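PDB 5H3H: abhydrolase domain-containing protein from Exiguobacterium antarcticum, which is an esterase of the alpha/beta hydrolase fold that probably hydrolyses carboxylic esters and may also act as a perhydrolase. Local coordinates for residues L103-L106 / L107-E111; G68-Y71 / T72-A75. One frame throughout, in Å; residues are numbered along the deposited sequence.

Both contacts are local turns of the alpha/beta hydrolase fold, with centres about 12 Å apart. Contact 2 comes first along the chain: residues 68-70 end the loop that follows strand 50-54, and residues 72-75 lie in the first turn of helix 71-85. Contact 1 spans the last turns of helix 97-109 and the two residues after it; that helix begins just after Ser-96, in the probable nucleophile elbow. The two helices pack directly on each other, Lys-104 CE lying 3.4 Å from Thr-72 OG1 and Ala-75 CB 3.4 Å from Tyr-105 N. Contact 2 is nearer the ligand pocket: the Tyr-71 side chain is about 7 Å from the bound ethaneperoxoic acid, that of Leu-103 about 12 Å.

Contact 1: L103-L106 / L107-E111; sequences LKYL and LNHGE
Tyr-105 and His-109 lie one turn apart at the C-terminal end of helix 97-109, the helix of a beta-alpha-beta unit in the alpha/beta hydrolase fold. Their ring planes are 15° from parallel, but the centroids stand 5.7 Å apart, so the rings are slid past each other with little overlap; the closest side-chain approach is CE1 of Tyr-105 to CB of His-109, 3.8 Å. A chi1 of 161° sets the tyrosine CG beside the carbonyl carbon, and the ring stands out from the helix with CE1 next to that CB. One residue back, Lys-104 CD lies 3.8 Å from ND2 of Asn-108, the two side chains crossing obliquely. On another flank CG of Leu-106 meets CG of Glu-111 at 4.0 Å, while Glu-111 OE1 accepts from Thr-209 N.

Backbone bonds position these groups. Leu-107 N reaches Leu-103 O at 2.8 Å, and the next two residues repeat the i to i+4 pattern. The last such bond, Gly-110 N to Leu-106 O, is weak, bent to 125°, and Gly-110 leaves the helix with a positive phi. Beyond it a water bridges the turn, 2.7 Å from Tyr-105 OH and donating to Gly-110 O at 2.8 Å.

Contact 2: G68-Y71 / T72-A75; sequences GYDY and TTMA
Gly-68 and Thr-73 bring their CA atoms to 5.3 Å as the loop 68-70 leads into the helix at Tyr-71. Gly-68 has a positive phi of 97°, and a CB there would clash with Thr-73 CG2, so the close approach depends on its missing side chain. Asp-70, with an extended psi of 151°, is the last residue before the helical turn. Its carbonyl O accepts from Met-74 N at 3.0 Å, and Tyr-71 O from Ala-75 N at 2.7 Å.

Asp-70 is the N-cap residue of helix 71-85, and its side chain makes the capping bond to Thr-73 N. A chi1 of 59° sets its CG between backbone N and carbonyl carbon, folding the carboxylate back over the first turn. There OD2 takes the Thr-73 N-H at 2.9 Å, nearly straight but from well above the carboxylate plane, while Thr-73 OG1 donates to OD1, also at 2.9 Å, on the syn side and close to that plane. Two bonds to one residue thus limit rotation of the carboxylate. Replacing Asp-70, an alanine here would remove both carboxylate acceptors and would probably leave the Thr-73 N-H without its capping partner and the hydroxyl free to turn. Outside the turn, Tyr-71 N donates to Glu-199 OE2, and the Tyr-71 side chain packs on Leu-196 of the ligand pocket. Met-74, bent at chi2 and chi3, lays its CG 3.5 Å from Tyr-69 O, a buried carbonyl with no hydrogen-bond partner in the model.

Contact 1: L103-L106 / L107-E111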
loop_
_atom_site.group_PDB
_atom_site.type_symbol
_atom_site.label_atom_id
_atom_site.label_comp_id
_atom_site.label_asym_id
_atom_site.label_seq_id
_atom_site.Cartn_x
_atom_site.Cartn_y
_atom_site.Cartn_z
ATOM N N LEU B 103 -8.874 8.051 0.825
ATOM C CA LEU B 103 -8.069 7.460 1.914
ATOM C C LEU B 103 -7.872 5.940 1.758
ATOM O O LEU B 103 -6.720 5.426 1.877
ATOM C CB LEU B 103 -8.665 7.795 3.296
ATOM C CG LEU B 103 -8.521 9.279 3.647
ATOM C CD1 LEU B 103 -9.527 9.745 4.698
ATOM C CD2 LEU B 103 -7.125 9.612 4.145
ATOM N N LYS B 104 -8.981 5.233 1.494
ATOM C CA LYS B 104 -8.963 3.792 1.369
ATOM C C LYS B 104 -8.068 3.378 0.189
ATOM O O LYS B 104 -7.370 2.359 0.273
ATOM C CB LYS B 104 -10.379 3.265 1.102
ATOM C CG LYS B 104 -10.573 1.758 1.234
ATOM C CD LYS B 104 -10.082 1.234 2.564
ATOM C CE LYS B 104 -10.948 0.097 3.097
ATOM N NZ LYS B 104 -10.756 0.041 4.584
ATOM N N TYR B 105 -8.151 4.155 -0.892
ATOM C CA TYR B 105 -7.330 3.954 -2.050
ATOM C C TYR B 105 -5.872 4.087 -1.689
ATOM O O TYR B 105 -5.012 3.260 -2.144
ATOM C CB TYR B 105 -7.633 4.975 -3.114
ATOM C CG TYR B 105 -6.488 5.059 -4.109
ATOM C CD1 TYR B 105 -6.251 4.042 -5.052
ATOM C CD2 TYR B 105 -5.576 6.122 -4.052
ATOM C CE1 TYR B 105 -5.182 4.115 -5.954
ATOM C CE2 TYR B 105 -4.521 6.196 -4.915
ATOM C CZ TYR B 105 -4.285 5.167 -5.852
ATOM O OH TYR B 105 -3.198 5.235 -6.705
ATOM N N LEU B 106 -5.562 5.136 -0.922
ATOM C CA LEU B 106 -4.135 5.290 -0.456
ATOM C C LEU B 106 -3.667 4.134 0.438
ATOM O O LEU B 106 -2.525 3.672 0.286
ATOM C CB LEU B 106 -3.909 6.611 0.236
ATOM C CG LEU B 106 -3.418 7.878 -0.469
ATOM C CD1 LEU B 106 -3.153 7.856 -1.965
ATOM C CD2 LEU B 106 -4.244 9.088 -0.050
ATOM N N LEU B 107 -4.517 3.698 1.363
ATOM C CA LEU B 107 -4.176 2.588 2.228
ATOM C C LEU B 107 -4.052 1.274 1.446
ATOM O O LEU B 107 -3.194 0.512 1.709
ATOM C CB LEU B 107 -5.199 2.379 3.352
ATOM C CG LEU B 107 -5.146 3.103 4.715
ATOM C CD1 LEU B 107 -3.964 4.030 4.931
ATOM C CD2 LEU B 107 -6.487 3.779 4.976
ATOM N N ASN B 108 -4.968 1.005 0.545
ATOM C CA ASN B 108 -4.976 -0.300 -0.152
ATOM C C ASN B 108 -4.033 -0.432 -1.327
ATOM O O ASN B 108 -3.606 -1.547 -1.644
ATOM C CB ASN B 108 -6.392 -0.713 -0.540
ATOM C CG ASN B 108 -7.231 -1.046 0.659
ATOM O OD1 ASN B 108 -6.762 -1.016 1.787
ATOM N ND2 ASN B 108 -8.476 -1.418 0.423
ATOM N N HIS B 109 -3.709 0.688 -1.960
ATOM C CA HIS B 109 -2.831 0.679 -3.086
ATOM C C HIS B 109 -1.558 1.517 -2.983
ATOM O O HIS B 109 -0.824 1.557 -3.940
ATOM C CB HIS B 109 -3.638 1.070 -4.288
ATOM C CG HIS B 109 -4.842 0.227 -4.446
ATOM N ND1 HIS B 109 -4.853 -0.912 -5.221
ATOM C CD2 HIS B 109 -6.058 0.295 -3.848
ATOM C CE1 HIS B 109 -6.042 -1.486 -5.132
ATOM N NE2 HIS B 109 -6.794 -0.767 -4.313
ATOM N N GLY B 110 -1.288 2.144 -1.836
ATOM C CA GLY B 110 -0.076 2.973 -1.664
ATOM C C GLY B 110 -0.138 4.354 -2.323
ATOM O O GLY B 110 -1.075 4.683 -3.085
ATOM N N GLU B 111 0.923 5.107 -2.125
ATOM C CA GLU B 111 1.012 6.514 -2.512
ATOM C C GLU B 111 1.937 6.821 -3.683
ATOM O O GLU B 111 2.124 7.982 -4.035
ATOM C CB GLU B 111 1.407 7.314 -1.258
ATOM C CG GLU B 111 0.483 6.947 -0.077
ATOM C CD GLU B 111 1.026 7.273 1.320
ATOM O OE1 GLU B 111 0.196 7.575 2.224
ATOM O OE2 GLU B 111 2.264 7.189 1.529
HETATM O O HOH W 1 -0.714 5.632 -5.716
#

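Contact 2: G68-Y71 / T72-A75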
loop_
_atom_site.group_PDB
_atom_site.type_symbol
_atom_site.label_atom_id
_atom_site.label_comp_id
_atom_site.label_asym_id
_atom_site.label_seq_id
_atom_site.Cartn_x
_atom_site.Cartn_y
_atom_site.Cartn_z
ATOM N N GLY B 68 -20.460 -4.028 -4.810
ATOM C CA GLY B 68 -19.133 -3.461 -4.783
ATOM C C GLY B 68 -19.064 -1.991 -4.419
ATOM O O GLY B 68 -18.138 -1.322 -4.839
ATOM N N TYR B 69 -19.986 -1.517 -3.578
ATOM C CA TYR B 69 -20.054 -0.109 -3.169
ATOM C C TYR B 69 -19.284 0.165 -1.890
ATOM O O TYR B 69 -19.192 1.325 -1.445
ATOM C CB TYR B 69 -21.535 0.351 -3.112
ATOM C CG TYR B 69 -22.184 0.285 -4.480
ATOM C CD1 TYR B 69 -22.132 1.353 -5.339
ATOM C CD2 TYR B 69 -22.770 -0.866 -4.936
ATOM C CE1 TYR B 69 -22.674 1.285 -6.603
ATOM C CE2 TYR B 69 -23.299 -0.943 -6.175
ATOM C CZ TYR B 69 -23.283 0.147 -7.005
ATOM O OH TYR B 69 -23.791 0.094 -8.277
ATOM N N ASP B 70 -18.721 -0.909 -1.316
ATOM C CA ASP B 70 -17.827 -0.856 -0.144
ATOM C C ASP B 70 -16.572 -0.122 -0.554
ATOM O O ASP B 70 -16.251 -0.033 -1.769
ATOM C CB ASP B 70 -17.524 -2.272 0.350
ATOM C CG ASP B 70 -16.865 -3.141 -0.740
ATOM O OD1 ASP B 70 -17.610 -3.643 -1.614
ATOM O OD2 ASP B 70 -15.612 -3.256 -0.759
ATOM N N TYR B 71 -15.931 0.535 0.384
ATOM C CA TYR B 71 -14.807 1.453 0.015
ATOM C C TYR B 71 -13.646 0.655 -0.536
ATOM O O TYR B 71 -12.929 1.152 -1.406
ATOM C CB TYR B 71 -14.343 2.285 1.180
ATOM C CG TYR B 71 -15.286 3.417 1.618
ATOM C CD1 TYR B 71 -16.526 3.633 1.008
ATOM C CD2 TYR B 71 -14.965 4.227 2.686
ATOM C CE1 TYR B 71 -17.393 4.648 1.460
ATOM C CE2 TYR B 71 -15.827 5.245 3.130
ATOM C CZ TYR B 71 -17.042 5.431 2.511
ATOM O OH TYR B 71 -17.884 6.441 2.912
ATOM N N THR B 72 -13.459 -0.582 -0.053
ATOM C CA THR B 72 -12.399 -1.438 -0.630
ATOM C C THR B 72 -12.595 -1.583 -2.133
ATOM O O THR B 72 -11.699 -1.262 -2.877
ATOM C CB THR B 72 -12.305 -2.826 0.027
ATOM O OG1 THR B 72 -11.937 -2.672 1.407
ATOM C CG2 THR B 72 -11.253 -3.719 -0.703
ATOM N N THR B 73 -13.752 -2.083 -2.581
ATOM C CA THR B 73 -13.997 -2.235 -4.025
ATOM C C THR B 73 -13.948 -0.888 -4.745
ATOM O O THR B 73 -13.484 -0.788 -5.830
ATOM C CB THR B 73 -15.393 -2.884 -4.334
ATOM O OG1 THR B 73 -15.552 -4.146 -3.647
ATOM C CG2 THR B 73 -15.554 -3.142 -5.830
ATOM N N MET B 74 -14.523 0.150 -4.166
ATOM C CA MET B 74 -14.508 1.508 -4.788
ATOM C C MET B 74 -13.084 2.059 -4.981
ATOM O O MET B 74 -12.790 2.684 -6.004
ATOM C CB MET B 74 -15.271 2.496 -3.868
ATOM C CG MET B 74 -16.798 2.292 -3.740
ATOM S SD MET B 74 -17.742 2.771 -5.216
ATOM C CE MET B 74 -17.472 1.221 -6.030
ATOM N N ALA B 75 -12.269 1.881 -3.935
ATOM C CA ALA B 75 -10.865 2.236 -3.954
ATOM C C ALA B 75 -10.128 1.422 -5.025
ATOM O O ALA B 75 -9.266 1.974 -5.734
ATOM C CB ALA B 75 -10.233 2.022 -2.600
#